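Local coordinates for protein AmbC (PDB 5O15) that acts in ambruticin biosynthesis as a bifunctional dehydratase-cyclase domain, probably removing water from a polyketide intermediate and then closing its heterocycle, at residues 81-86 against 130-135; 100-105 against 115-120; 238-243 against 289-294. One frame throughout, in Å; residues are numbered along the deposited sequence. Where two conformers were deposited one is given.

Contact 1 of 3, residues 81-86 against 130-135; sequences SELTIE and AHARGV
Just past strand 79-85, Glu86 reaches over the face carrying Thr84 and Arg133 to meet the Arg133 side chain. Glu86 OE2 lies at the guanidinium edge, near its plane, in a salt bridge 3.1 Å from Arg133 NE; the carboxylate is turned 48° against that plane. OE2 also sits too near the Arg133 chain in the model, which leaves its exact place doubtful. A water closes a second route, donating to Glu86 OE1 and accepting from Arg133 NH2 at 3.3 Å. Arg133 reaches the carboxylate with CG beside its backbone N (chi1 -64°) and the chain extended from there to NE.

Behind the pair, the backbones fix both residues. Thr84 and Arg133 form a hydrogen-bonded pair, with Thr84 N bonded to Arg133 O at 2.8 Å, and Glu86 N is held by His131 O at 2.7 Å. At the other end Ser81 and Glu82 both face Val135 in a classic beta bulge: Val135 O takes Glu82 N at 3.1 Å and, weakly, Ser81 N. Gly134 CA comes within 3.1 Å of Glu82 O, where a beta carbon would collide with that oxygen.

On the opposite face Leu83 CD2 meets Ala132 CB at 4.0 Å, and helix 61-75 covers both through Ala68 and Phe64. His131 hydrogen-bonds Ser118 through NE2 and Ala87 O through ND1, its ring nearly parallel to that of Phe64. The sheet is two-sided, as in a hotdog fold: largely apolar toward helix 61-75, save the hydrogen-bonded His131 ring, and polar opposite, where Glu86 and Arg133 probably balance their charges with a water's help.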
ATOM      1  N   SER A  81       8.193  -8.790   6.538  1.00 14.02           N
ATOM      2  CA  SER A  81       9.088  -8.166   7.487  1.00 14.94           C
ATOM      3  C   SER A  81       9.666  -6.860   6.941  1.00 14.52           C
ATOM      4  O   SER A  81       9.749  -5.866   7.671  1.00 14.15           O
ATOM      5  CB  SER A  81      10.201  -9.157   7.799  1.00 16.18           C
ATOM      6  OG  SER A  81      11.254  -8.543   8.519  1.00 21.72           O
ATOM      7  N   GLU A  82      10.070  -6.837   5.681  0.60 14.02           N
ATOM      8  CA  GLU A  82      10.595  -5.622   5.070  0.60 15.42           C
ATOM      9  C   GLU A  82      10.219  -5.618   3.602  0.60 13.20           C
ATOM     10  O   GLU A  82      10.191  -6.684   2.969  0.60 14.02           O
ATOM     11  CB  GLU A  82      12.126  -5.532   5.179  0.60 20.95           C
ATOM     12  CG  GLU A  82      12.703  -5.617   6.593  0.60 25.76           C
ATOM     13  CD  GLU A  82      12.242  -4.478   7.503  0.60 28.00           C
ATOM     14  OE1 GLU A  82      11.822  -3.403   6.987  0.60 28.98           O
ATOM     15  OE2 GLU A  82      12.298  -4.659   8.753  0.60 28.90           O
ATOM     16  N   LEU A  83       9.929  -4.432   3.078  1.00 13.48           N
ATOM     17  CA  LEU A  83       9.685  -4.226   1.665  1.00 13.94           C
ATOM     18  C   LEU A  83      10.297  -2.885   1.288  1.00 13.15           C
ATOM     19  O   LEU A  83      10.033  -1.867   1.931  1.00 15.42           O
ATOM     20  CB  LEU A  83       8.180  -4.279   1.355  1.00 13.76           C
ATOM     21  CG  LEU A  83       7.821  -4.197  -0.142  1.00 15.61           C
ATOM     22  CD1 LEU A  83       6.516  -4.918  -0.473  1.00 18.39           C
ATOM     23  CD2 LEU A  83       7.776  -2.796  -0.702  1.00 18.47           C
ATOM     24  N   THR A  84      11.111  -2.892   0.252  0.63 13.21           N
ATOM     25  CA  THR A  84      11.678  -1.695  -0.336  0.63 15.44           C
ATOM     26  C   THR A  84      11.121  -1.574  -1.739  0.63 14.42           C
ATOM     27  O   THR A  84      11.006  -2.573  -2.451  0.63 15.23           O
ATOM     28  CB  THR A  84      13.204  -1.772  -0.402  0.63 18.59           C
ATOM     29  OG1 THR A  84      13.723  -1.984   0.914  0.63 23.48           O
ATOM     30  CG2 THR A  84      13.783  -0.467  -0.948  0.63 20.68           C
ATOM     31  N   ILE A  85      10.715  -0.360  -2.100  1.00 14.63           N
ATOM     32  CA  ILE A  85      10.261  -0.070  -3.447  1.00 16.00           C
ATOM     33  C   ILE A  85      11.460   0.463  -4.221  1.00 17.10           C
ATOM     34  O   ILE A  85      12.084   1.442  -3.820  1.00 20.99           O
ATOM     35  CB  ILE A  85       9.097   0.924  -3.448  1.00 19.96           C
ATOM     36  CG1 ILE A  85       7.938   0.327  -2.629  1.00 23.63           C
ATOM     37  CG2 ILE A  85       8.702   1.220  -4.882  1.00 21.35           C
ATOM     38  CD1 ILE A  85       6.739   1.225  -2.486  1.00 25.99           C
ATOM     39  N   GLU A  86      11.777  -0.172  -5.335  1.00 19.43           N
ATOM     40  CA  GLU A  86      12.949   0.201  -6.123  1.00 22.31           C
ATOM     41  C   GLU A  86      12.611   1.033  -7.345  1.00 22.05           C
ATOM     42  O   GLU A  86      13.389   1.925  -7.714  1.00 25.22           O
ATOM     43  CB  GLU A  86      13.696  -1.050  -6.584  1.00 27.59           C
ATOM     44  CG  GLU A  86      14.262  -1.867  -5.463  1.00 33.32           C
ATOM     45  CD  GLU A  86      15.234  -2.900  -5.945  1.00 38.50           C
ATOM     46  OE1 GLU A  86      15.427  -3.039  -7.179  1.00 39.98           O
ATOM     47  OE2 GLU A  86      15.814  -3.547  -5.069  1.00 40.47           O
ATOM     48  N   ALA A 130      12.343  -5.000 -11.938  1.00 18.79           N
ATOM     49  CA  ALA A 130      12.142  -5.191 -10.506  1.00 18.72           C
ATOM     50  C   ALA A 130      11.491  -3.945  -9.919  1.00 18.71           C
ATOM     51  O   ALA A 130      11.957  -2.825 -10.138  1.00 23.36           O
ATOM     52  CB  ALA A 130      13.477  -5.403  -9.813  1.00 22.92           C
ATOM     53  N   HIS A 131      10.397  -4.127  -9.197  1.00 15.90           N
ATOM     54  CA  HIS A 131       9.745  -3.014  -8.544  1.00 16.55           C
ATOM     55  C   HIS A 131       9.965  -2.974  -7.050  1.00 16.27           C
ATOM     56  O   HIS A 131      10.026  -1.874  -6.490  1.00 19.39           O
ATOM     57  CB  HIS A 131       8.244  -3.048  -8.841  1.00 17.19           C
ATOM     58  CG  HIS A 131       7.937  -2.954 -10.293  1.00 17.26           C
ATOM     59  ND1 HIS A 131       8.173  -1.813 -11.019  1.00 17.05           N
ATOM     60  CD2 HIS A 131       7.490  -3.877 -11.177  1.00 17.78           C
ATOM     61  CE1 HIS A 131       7.870  -2.029 -12.290  1.00 17.09           C
ATOM     62  NE2 HIS A 131       7.440  -3.273 -12.411  1.00 18.22           N
ATOM     63  N   ALA A 132      10.098  -4.130  -6.393  1.00 15.09           N
ATOM     64  CA  ALA A 132      10.116  -4.183  -4.943  1.00 14.91           C
ATOM     65  C   ALA A 132      10.888  -5.428  -4.549  1.00 13.43           C
ATOM     66  O   ALA A 132      10.902  -6.423  -5.269  1.00 14.09           O
ATOM     67  CB  ALA A 132       8.712  -4.237  -4.323  1.00 17.06           C
ATOM     68  N   ARG A 133      11.541  -5.353  -3.402  1.00 13.41           N
ATOM     69  CA  ARG A 133      12.250  -6.467  -2.819  1.00 13.58           C
ATOM     70  C   ARG A 133      12.066  -6.435  -1.331  1.00 12.98           C
ATOM     71  O   ARG A 133      11.763  -5.401  -0.759  1.00 15.72           O
ATOM     72  CB  ARG A 133      13.765  -6.345  -3.078  1.00 18.68           C
ATOM     73  CG  ARG A 133      14.164  -6.408  -4.507  1.00 23.07           C
ATOM     74  CD  ARG A 133      15.686  -6.360  -4.697  1.00 25.18           C
ATOM     75  NE  ARG A 133      15.975  -6.477  -6.129  1.00 29.36           N
ATOM     76  CZ  ARG A 133      15.987  -7.636  -6.785  1.00 30.92           C
ATOM     77  NH1 ARG A 133      15.788  -8.774  -6.127  1.00 30.86           N
ATOM     78  NH2 ARG A 133      16.236  -7.654  -8.086  1.00 35.77           N
ATOM     79  N   GLY A 134      12.284  -7.558  -0.685  1.00 13.10           N
ATOM     80  CA  GLY A 134      12.200  -7.534   0.749  1.00 14.54           C
ATOM     81  C   GLY A 134      12.375  -8.897   1.349  1.00 13.28           C
ATOM     82  O   GLY A 134      12.992  -9.793   0.758  1.00 12.76           O
ATOM     83  N   VAL A 135      11.816  -9.066   2.536  1.00 13.51           N
ATOM     84  CA  VAL A 135      11.939 -10.285   3.308  1.00 13.68           C
ATOM     85  C   VAL A 135      10.583 -10.590   3.930  1.00 13.05           C
ATOM     86  O   VAL A 135       9.916  -9.674   4.453  1.00 14.59           O
ATOM     87  CB  VAL A 135      13.010 -10.129   4.405  1.00 16.12           C
ATOM     88  CG1 VAL A 135      13.103 -11.377   5.249  1.00 18.80           C
ATOM     89  CG2 VAL A 135      14.348  -9.742   3.810  1.00 19.60           C
TER
HETATM   90  O   HOH W   1      14.697  -4.865   0.611  1.00 47.71           O
HETATM   91  O   HOH W   2      16.779  -4.468  -8.696  1.00 60.83           O

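Contact 2 of 3, residues 100-105 against 115-120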
ATOM      1  N   GLN A 100       5.514 -11.120 -11.751  1.00 13.43           N
ATOM      2  CA  GLN A 100       6.182 -12.282 -11.178  1.00 12.53           C
ATOM      3  C   GLN A 100       6.612 -11.925  -9.770  1.00 12.96           C
ATOM      4  O   GLN A 100       7.191 -10.859  -9.551  1.00 15.07           O
ATOM      5  CB  GLN A 100       7.387 -12.713 -12.003  1.00 12.79           C
ATOM      6  CG  GLN A 100       7.902 -14.082 -11.603  1.00 13.46           C
ATOM      7  CD  GLN A 100       8.998 -14.582 -12.493  1.00 13.66           C
ATOM      8  OE1 GLN A 100      10.114 -14.845 -12.034  1.00 14.71           O
ATOM      9  NE2 GLN A 100       8.687 -14.750 -13.762  1.00 14.56           N
ATOM     10  N   VAL A 101       6.337 -12.808  -8.824  1.00 12.15           N
ATOM     11  CA  VAL A 101       6.876 -12.687  -7.485  1.00 12.44           C
ATOM     12  C   VAL A 101       7.798 -13.871  -7.271  1.00 12.28           C
ATOM     13  O   VAL A 101       7.377 -15.023  -7.392  1.00 13.89           O
ATOM     14  CB  VAL A 101       5.793 -12.652  -6.409  1.00 13.74           C
ATOM     15  CG1 VAL A 101       6.441 -12.419  -5.090  1.00 15.39           C
ATOM     16  CG2 VAL A 101       4.753 -11.524  -6.718  1.00 15.22           C
ATOM     17  N   THR A 102       9.052 -13.582  -6.970  0.84 12.74           N
ATOM     18  CA  THR A 102      10.050 -14.613  -6.686  0.84 13.72           C
ATOM     19  C   THR A 102      10.203 -14.695  -5.175  0.84 12.56           C
ATOM     20  O   THR A 102      10.266 -13.676  -4.482  0.84 14.08           O
ATOM     21  CB  THR A 102      11.381 -14.322  -7.429  0.84 17.56           C
ATOM     22  OG1 THR A 102      11.901 -13.053  -7.102  0.84 22.98           O
ATOM     23  CG2 THR A 102      11.204 -14.338  -8.902  0.84 17.76           C
ATOM     24  N   VAL A 103      10.274 -15.925  -4.647  1.00 12.76           N
ATOM     25  CA  VAL A 103      10.465 -16.136  -3.226  1.00 12.34           C
ATOM     26  C   VAL A 103      11.636 -17.088  -3.057  1.00 12.99           C
ATOM     27  O   VAL A 103      11.654 -18.173  -3.670  1.00 13.70           O
ATOM     28  CB  VAL A 103       9.201 -16.688  -2.537  1.00 13.31           C
ATOM     29  CG1 VAL A 103       9.421 -16.740  -1.014  1.00 15.63           C
ATOM     30  CG2 VAL A 103       7.969 -15.813  -2.835  1.00 13.82           C
ATOM     31  N   GLU A 104      12.554 -16.729  -2.176  1.00 12.51           N
ATOM     32  CA  GLU A 104      13.801 -17.441  -1.963  1.00 13.10           C
ATOM     33  C   GLU A 104      13.655 -18.400  -0.790  1.00 14.19           C
ATOM     34  O   GLU A 104      12.604 -18.567  -0.169  1.00 14.35           O
ATOM     35  CB  GLU A 104      14.922 -16.431  -1.716  1.00 16.67           C
ATOM     36  CG  GLU A 104      15.121 -15.394  -2.814  1.00 20.84           C
ATOM     37  CD  GLU A 104      15.286 -16.029  -4.168  1.00 27.78           C
ATOM     38  OE1 GLU A 104      16.083 -16.975  -4.268  1.00 30.77           O
ATOM     39  OE2 GLU A 104      14.615 -15.610  -5.143  1.00 31.63           O
ATOM     40  N   ALA A 105      14.767 -19.093  -0.515  1.00 14.35           N
ATOM     41  CA  ALA A 105      14.765 -20.160   0.488  1.00 14.42           C
ATOM     42  C   ALA A 105      14.568 -19.650   1.915  1.00 15.58           C
ATOM     43  O   ALA A 105      15.008 -18.564   2.280  1.00 15.56           O
ATOM     44  CB  ALA A 105      16.089 -20.927   0.436  1.00 16.50           C
ATOM     45  N   ALA A 115      11.094 -10.830  -4.290  1.00 11.62           N
ATOM     46  CA  ALA A 115      11.116  -9.682  -5.193  1.00 12.87           C
ATOM     47  C   ALA A 115       9.833  -9.684  -6.014  1.00 12.21           C
ATOM     48  O   ALA A 115       9.240 -10.736  -6.236  1.00 13.05           O
ATOM     49  CB  ALA A 115      12.334  -9.661  -6.120  1.00 14.73           C
ATOM     50  N   VAL A 116       9.406  -8.498  -6.458  1.00 12.57           N
ATOM     51  CA  VAL A 116       8.235  -8.327  -7.313  1.00 13.66           C
ATOM     52  C   VAL A 116       8.695  -7.667  -8.599  1.00 14.38           C
ATOM     53  O   VAL A 116       9.361  -6.630  -8.551  1.00 14.69           O
ATOM     54  CB  VAL A 116       7.183  -7.442  -6.626  1.00 14.56           C
ATOM     55  CG1 VAL A 116       5.972  -7.281  -7.518  1.00 17.52           C
ATOM     56  CG2 VAL A 116       6.832  -8.022  -5.273  1.00 16.29           C
ATOM     57  N   HIS A 117       8.281  -8.227  -9.744  1.00 15.34           N
ATOM     58  CA  HIS A 117       8.723  -7.785 -11.061  1.00 15.03           C
ATOM     59  C   HIS A 117       7.538  -7.690 -11.998  1.00 14.87           C
ATOM     60  O   HIS A 117       6.523  -8.355 -11.793  1.00 15.06           O
ATOM     61  CB  HIS A 117       9.626  -8.846 -11.658  1.00 16.38           C
ATOM     62  CG  HIS A 117      10.471  -9.520 -10.651  1.00 21.07           C
ATOM     63  ND1 HIS A 117      11.749  -9.106 -10.463  1.00 17.79           N
ATOM     64  CD2 HIS A 117      10.249 -10.517  -9.755  1.00 22.59           C
ATOM     65  CE1 HIS A 117      12.344  -9.875  -9.572  1.00 24.22           C
ATOM     66  NE2 HIS A 117      11.444 -10.733  -9.110  1.00 24.85           N
ATOM     67  N   SER A 118       7.708  -6.922 -13.072  1.00 14.93           N
ATOM     68  CA  SER A 118       6.706  -6.912 -14.121  1.00 15.02           C
ATOM     69  C   SER A 118       7.371  -6.782 -15.472  1.00 16.28           C
ATOM     70  O   SER A 118       8.530  -6.394 -15.579  1.00 17.60           O
ATOM     71  CB  SER A 118       5.683  -5.793 -13.924  1.00 17.93           C
ATOM     72  OG  SER A 118       6.170  -4.587 -14.428  1.00 20.43           O
ATOM     73  N   ARG A 119       6.603  -7.104 -16.500  1.00 16.63           N
ATOM     74  CA  ARG A 119       7.019  -6.850 -17.867  1.00 20.08           C
ATOM     75  C   ARG A 119       5.781  -6.576 -18.704  1.00 22.59           C
ATOM     76  O   ARG A 119       4.704  -7.091 -18.389  1.00 22.17           O
ATOM     77  CB  ARG A 119       7.824  -8.022 -18.449  1.00 25.25           C
ATOM     78  CG  ARG A 119       7.041  -9.277 -18.725  1.00 31.61           C
ATOM     79  CD  ARG A 119       7.907 -10.382 -19.380  1.00 38.16           C
ATOM     80  NE  ARG A 119       7.037 -11.472 -19.810  1.00 44.61           N
ATOM     81  CZ  ARG A 119       7.406 -12.734 -19.988  1.00 49.57           C
ATOM     82  NH1 ARG A 119       8.665 -13.127 -19.792  1.00 49.06           N
ATOM     83  NH2 ARG A 119       6.492 -13.614 -20.376  1.00 52.24           N
ATOM     84  N   PRO A 120       5.893  -5.779 -19.771  1.00 27.13           N
ATOM     85  CA  PRO A 120       4.718  -5.522 -20.612  1.00 31.43           C
ATOM     86  C   PRO A 120       4.137  -6.820 -21.154  1.00 36.15           C
ATOM     87  O   PRO A 120       4.865  -7.737 -21.539  1.00 36.34           O
ATOM     88  CB  PRO A 120       5.264  -4.635 -21.740  1.00 33.09           C
ATOM     89  CG  PRO A 120       6.502  -4.022 -21.199  1.00 31.50           C
ATOM     90  CD  PRO A 120       7.074  -5.020 -20.218  1.00 28.61           C
TER
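Thr102 and His117 are brought together by their first torsions. Thr102 OG1 stands between its own backbone N and carbonyl carbon (chi1 57°), in one of two conformers, while His117 CG lies beside its backbone N with chi1 at -36°, swinging the imidazole across to the neighbouring strand. The side chains cross at about a right angle, and Thr102 OG1 meets the ring edge in its plane, hydrogen-bonded to NE2 of His117 at 3.1 Å; either atom could be the donor. A second point on the rim, His117 CD2, comes to 3.1 Å from Gln100 O, so the ring is steadied at two places by the opposite strand. Ala115 CB flanks the hydroxyl, 3.6 Å from Thr102 OG1.

The backbone sets this register. Gln100 with His117 and Thr102 with Ala115 are hydrogen-bonded antiparallel pairs, each joined by two N-H to O=C bonds; His117 N, for example, reaches Gln100 O at 2.9 Å. Between them Val101 and Val116 form a non-hydrogen-bonded pair, where Val101 CA makes a CA-H...O contact with Ala115 O at 3.3 Å. Their side chains turn to the face opposite His117, with Val101 CG2 and Val116 CG2 4.3 Å apart.

The two segments belong to the beta hairpin of strands 96-103 and 112-120. Strand 34-41 flanks it beyond Val101, through Leu36, and strand 129-137 beyond Val116, whose backbone hydrogen-bonds both His131 and Ala132 in a classic beta bulge. Helix 61-75 packs against the valine face, with Ala71 on Val101 and Leu67 on Val116.

Contact 3 of 3, residues 238-243 against 289-294; sequences MPFAWS and TFRARW
Phe240 is clasped between Arg293 and Arg291 at a classic beta bulge in the C-terminal half of the double hotdog fold. The guanidinium of Arg293 lies flat on one face of the Phe240 ring, planes 23° apart, with Arg293 CZ 4.0 Å from the centroid of the Phe240 ring in a cation-pi contact; a bend at chi3 of Arg293 (-65°) folds the group back over it. Arg291 CB covers the opposite face in a CH-pi contact, 4.1 Å from the Phe240 centroid. Phe240 and Ala241 both face Arg291, whose O accepts Phe240 N at 2.8 Å and, weakly, Ala241 N.

On the other face of the sheet, Trp242 and Phe290 form an edge-to-face pair. In the conformer given, one of two, the Phe290 edge points at the face of the Trp242 six-membered ring, with centroids 4.8 Å apart and planes at 62°. Leu218 of helix 211-225 covers Trp242, Phe290 and Pro239 together. An alanine in place of Trp242 would take away the indole face and is likely to leave a gap beside Phe290 and Leu218, with the Phe290 ring less restrained from turning.

Met238 pairs with Arg293, and Ser243 with Thr289, in hydrogen-bonded pairs toward the two ends. At the latter, Ser243 OG hydrogen-bonds Glu82 OE1, while Ser243 CB rests 3.9 Å from Thr289 CB.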
ATOM      1  N   MET A 238       6.399  10.103  -1.292  1.00 20.58           N
ATOM      2  CA  MET A 238       6.229   8.852  -2.011  1.00 24.67           C
ATOM      3  C   MET A 238       6.753   7.717  -1.128  1.00 21.44           C
ATOM      4  O   MET A 238       7.909   7.763  -0.677  1.00 18.76           O
ATOM      5  CB  MET A 238       7.112   8.865  -3.271  1.00 29.10           C
ATOM      6  CG  MET A 238       6.857   9.902  -4.295  1.00 35.12           C
ATOM      7  SD  MET A 238       5.713   9.278  -5.489  1.00 35.48           S
ATOM      8  CE  MET A 238       6.366   7.761  -6.178  1.00 37.62           C
ATOM      9  N   PRO A 239       5.957   6.687  -0.876  1.00 24.87           N
ATOM     10  CA  PRO A 239       6.442   5.555  -0.069  1.00 25.24           C
ATOM     11  C   PRO A 239       7.644   4.892  -0.714  1.00 19.95           C
ATOM     12  O   PRO A 239       7.648   4.636  -1.919  1.00 24.21           O
ATOM     13  CB  PRO A 239       5.267   4.583  -0.096  1.00 31.28           C
ATOM     14  CG  PRO A 239       4.065   5.446  -0.430  1.00 32.48           C
ATOM     15  CD  PRO A 239       4.574   6.489  -1.345  1.00 29.66           C
ATOM     16  N   PHE A 240       8.673   4.598   0.096  1.00 16.50           N
ATOM     17  CA  PHE A 240       9.797   3.819  -0.393  1.00 16.26           C
ATOM     18  C   PHE A 240      10.108   2.582   0.433  1.00 14.69           C
ATOM     19  O   PHE A 240      10.840   1.719  -0.051  1.00 15.65           O
ATOM     20  CB  PHE A 240      11.067   4.670  -0.562  1.00 19.14           C
ATOM     21  CG  PHE A 240      11.653   5.162   0.729  1.00 18.28           C
ATOM     22  CD1 PHE A 240      12.601   4.411   1.406  1.00 19.81           C
ATOM     23  CD2 PHE A 240      11.270   6.386   1.241  1.00 21.50           C
ATOM     24  CE1 PHE A 240      13.137   4.859   2.582  1.00 21.52           C
ATOM     25  CE2 PHE A 240      11.803   6.848   2.415  1.00 23.42           C
ATOM     26  CZ  PHE A 240      12.747   6.079   3.090  1.00 22.89           C
ATOM     27  N   ALA A 241       9.540   2.436   1.626  1.00 14.71           N
ATOM     28  CA  ALA A 241       9.837   1.278   2.449  1.00 14.17           C
ATOM     29  C   ALA A 241       8.711   1.015   3.426  1.00 14.31           C
ATOM     30  O   ALA A 241       8.065   1.948   3.910  1.00 15.85           O
ATOM     31  CB  ALA A 241      11.149   1.431   3.205  1.00 16.64           C
ATOM     32  N   TRP A 242       8.486  -0.258   3.701  1.00 13.77           N
ATOM     33  CA  TRP A 242       7.521  -0.742   4.661  1.00 13.27           C
ATOM     34  C   TRP A 242       8.202  -1.783   5.533  1.00 13.75           C
ATOM     35  O   TRP A 242       9.095  -2.521   5.075  1.00 14.68           O
ATOM     36  CB  TRP A 242       6.339  -1.416   3.971  1.00 14.43           C
ATOM     37  CG  TRP A 242       5.548  -0.543   3.076  1.00 14.31           C
ATOM     38  CD1 TRP A 242       5.879  -0.115   1.828  1.00 16.67           C
ATOM     39  CD2 TRP A 242       4.266   0.024   3.366  1.00 14.19           C
ATOM     40  NE1 TRP A 242       4.878   0.664   1.316  1.00 17.51           N
ATOM     41  CE2 TRP A 242       3.871   0.759   2.234  1.00 16.37           C
ATOM     42  CE3 TRP A 242       3.410  -0.070   4.457  1.00 14.63           C
ATOM     43  CZ2 TRP A 242       2.670   1.444   2.176  1.00 19.40           C
ATOM     44  CZ3 TRP A 242       2.202   0.607   4.406  1.00 17.97           C
ATOM     45  CH2 TRP A 242       1.845   1.372   3.270  1.00 20.43           C
ATOM     46  N   SER A 243       7.769  -1.869   6.789  0.51 13.58           N
ATOM     47  CA  SER A 243       8.275  -2.872   7.723  0.51 13.53           C
ATOM     48  C   SER A 243       7.114  -3.514   8.463  0.51 14.02           C
ATOM     49  O   SER A 243       6.123  -2.838   8.779  0.51 13.61           O
ATOM     50  CB  SER A 243       9.233  -2.266   8.759  0.51 16.81           C
ATOM     51  OG  SER A 243      10.334  -1.631   8.143  0.51 17.38           O
ATOM     52  N   THR A 289       5.958   0.012  10.237  1.00 15.10           N
ATOM     53  CA  THR A 289       6.528   1.228   9.690  1.00 17.35           C
ATOM     54  C   THR A 289       6.163   1.358   8.220  1.00 14.71           C
ATOM     55  O   THR A 289       6.142   0.375   7.457  1.00 16.29           O
ATOM     56  CB  THR A 289       8.068   1.267   9.812  1.00 23.45           C
ATOM     57  OG1 THR A 289       8.476   0.820  11.117  1.00 26.95           O
ATOM     58  CG2 THR A 289       8.579   2.685   9.601  1.00 28.30           C
ATOM     59  N   PHE A 290       5.905   2.587   7.852  1.00 15.80           N
ATOM     60  CA  PHE A 290       5.828   3.056   6.483  0.58 16.99           C
ATOM     61  C   PHE A 290       6.775   4.244   6.395  1.00 17.25           C
ATOM     62  O   PHE A 290       6.767   5.080   7.299  1.00 17.13           O
ATOM     63  CB  PHE A 290       4.324   3.590   6.302  0.58 16.01           C
ATOM     64  CG  PHE A 290       4.136   4.483   5.125  0.58 14.64           C
ATOM     65  CD1 PHE A 290       4.037   3.963   3.860  0.58 17.12           C
ATOM     66  CD2 PHE A 290       3.996   5.865   5.285  0.58 16.73           C
ATOM     67  CE1 PHE A 290       3.868   4.780   2.779  0.58 18.56           C
ATOM     68  CE2 PHE A 290       3.838   6.684   4.192  0.58 17.98           C
ATOM     69  CZ  PHE A 290       3.772   6.137   2.939  0.58 18.41           C
ATOM     70  N   ARG A 291       7.581   4.342   5.332  1.00 18.40           N
ATOM     71  CA  ARG A 291       8.478   5.477   5.155  1.00 19.56           C
ATOM     72  C   ARG A 291       8.297   6.052   3.771  1.00 19.34           C
ATOM     73  O   ARG A 291       8.269   5.297   2.793  1.00 20.38           O
ATOM     74  CB  ARG A 291       9.930   5.065   5.317  1.00 22.37           C
ATOM     75  CG  ARG A 291      10.221   4.471   6.638  1.00 27.59           C
ATOM     76  CD  ARG A 291      11.698   4.539   6.914  1.00 34.74           C
ATOM     77  NE  ARG A 291      12.043   3.728   8.067  1.00 42.16           N
ATOM     78  CZ  ARG A 291      11.946   4.131   9.330  1.00 47.65           C
ATOM     79  NH1 ARG A 291      11.512   5.352   9.622  1.00 49.27           N
ATOM     80  NH2 ARG A 291      12.287   3.304  10.308  1.00 49.37           N
ATOM     81  N   ALA A 292       8.211   7.380   3.696  1.00 18.47           N
ATOM     82  CA  ALA A 292       8.056   8.075   2.434  1.00 17.90           C
ATOM     83  C   ALA A 292       9.065   9.204   2.346  1.00 18.52           C
ATOM     84  O   ALA A 292       9.522   9.727   3.363  1.00 19.64           O
ATOM     85  CB  ALA A 292       6.651   8.672   2.317  1.00 19.08           C
ATOM     86  N   ARG A 293       9.402   9.567   1.116  1.00 18.74           N
ATOM     87  CA  ARG A 293      10.311  10.661   0.827  1.00 19.38           C
ATOM     88  C   ARG A 293       9.663  11.604  -0.172  1.00 18.94           C
ATOM     89  O   ARG A 293       9.072  11.150  -1.149  1.00 21.03           O
ATOM     90  CB  ARG A 293      11.600  10.099   0.207  1.00 23.36           C
ATOM     91  CG  ARG A 293      12.635  11.113  -0.152  1.00 30.03           C
ATOM     92  CD  ARG A 293      13.889  10.457  -0.727  1.00 35.09           C
ATOM     93  NE  ARG A 293      14.582   9.609   0.240  1.00 41.72           N
ATOM     94  CZ  ARG A 293      14.642   8.278   0.200  1.00 46.96           C
ATOM     95  NH1 ARG A 293      14.040   7.593  -0.767  1.00 49.36           N
ATOM     96  NH2 ARG A 293      15.326   7.624   1.131  1.00 48.55           N
ATOM     97  N   TRP A 294       9.807  12.904   0.066  1.00 18.42           N
ATOM     98  CA  TRP A 294       9.269  13.899  -0.853  1.00 18.22           C
ATOM     99  C   TRP A 294       9.883  13.760  -2.238  1.00 19.83           C
ATOM    100  O   TRP A 294      11.099  13.595  -2.373  1.00 22.75           O
ATOM    101  CB  TRP A 294       9.525  15.300  -0.305  1.00 20.65           C
ATOM    102  CG  TRP A 294       8.610  15.666   0.825  1.00 21.62           C
ATOM    103  CD1 TRP A 294       8.756  15.354   2.149  1.00 22.92           C
ATOM    104  CD2 TRP A 294       7.394  16.393   0.719  1.00 21.45           C
ATOM    105  NE1 TRP A 294       7.707  15.872   2.877  1.00 23.82           N
ATOM    106  CE2 TRP A 294       6.858  16.509   2.012  1.00 23.29           C
ATOM    107  CE3 TRP A 294       6.709  16.973  -0.348  1.00 21.80           C
ATOM    108  CZ2 TRP A 294       5.683  17.179   2.267  1.00 24.16           C
ATOM    109  CZ3 TRP A 294       5.528  17.645  -0.091  1.00 23.82           C
ATOM    110  CH2 TRP A 294       5.025  17.733   1.205  1.00 24.14           C
TER

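From the N terminus, strand 79-85 runs first into contact 1, whose partner strand 129-137 arrives after a loop of 43 residues. Within that loop strands 96-103 and 112-120 form the hairpin of contact 2, so the short closure lies wholly inside the longer one. Both belong to the N-terminal hotdog and touch through strands 112-120 and 129-137. Contact 3 opens later, in series, and closes a 45-residue loop in the C-terminal hotdog. Strand 79-85 pairs directly with strand 236-247, joining contact 1 to contact 3 and the two halves of the fold. Contacts 2 and 3 do not touch; their nearest atoms are about 11 Å apart.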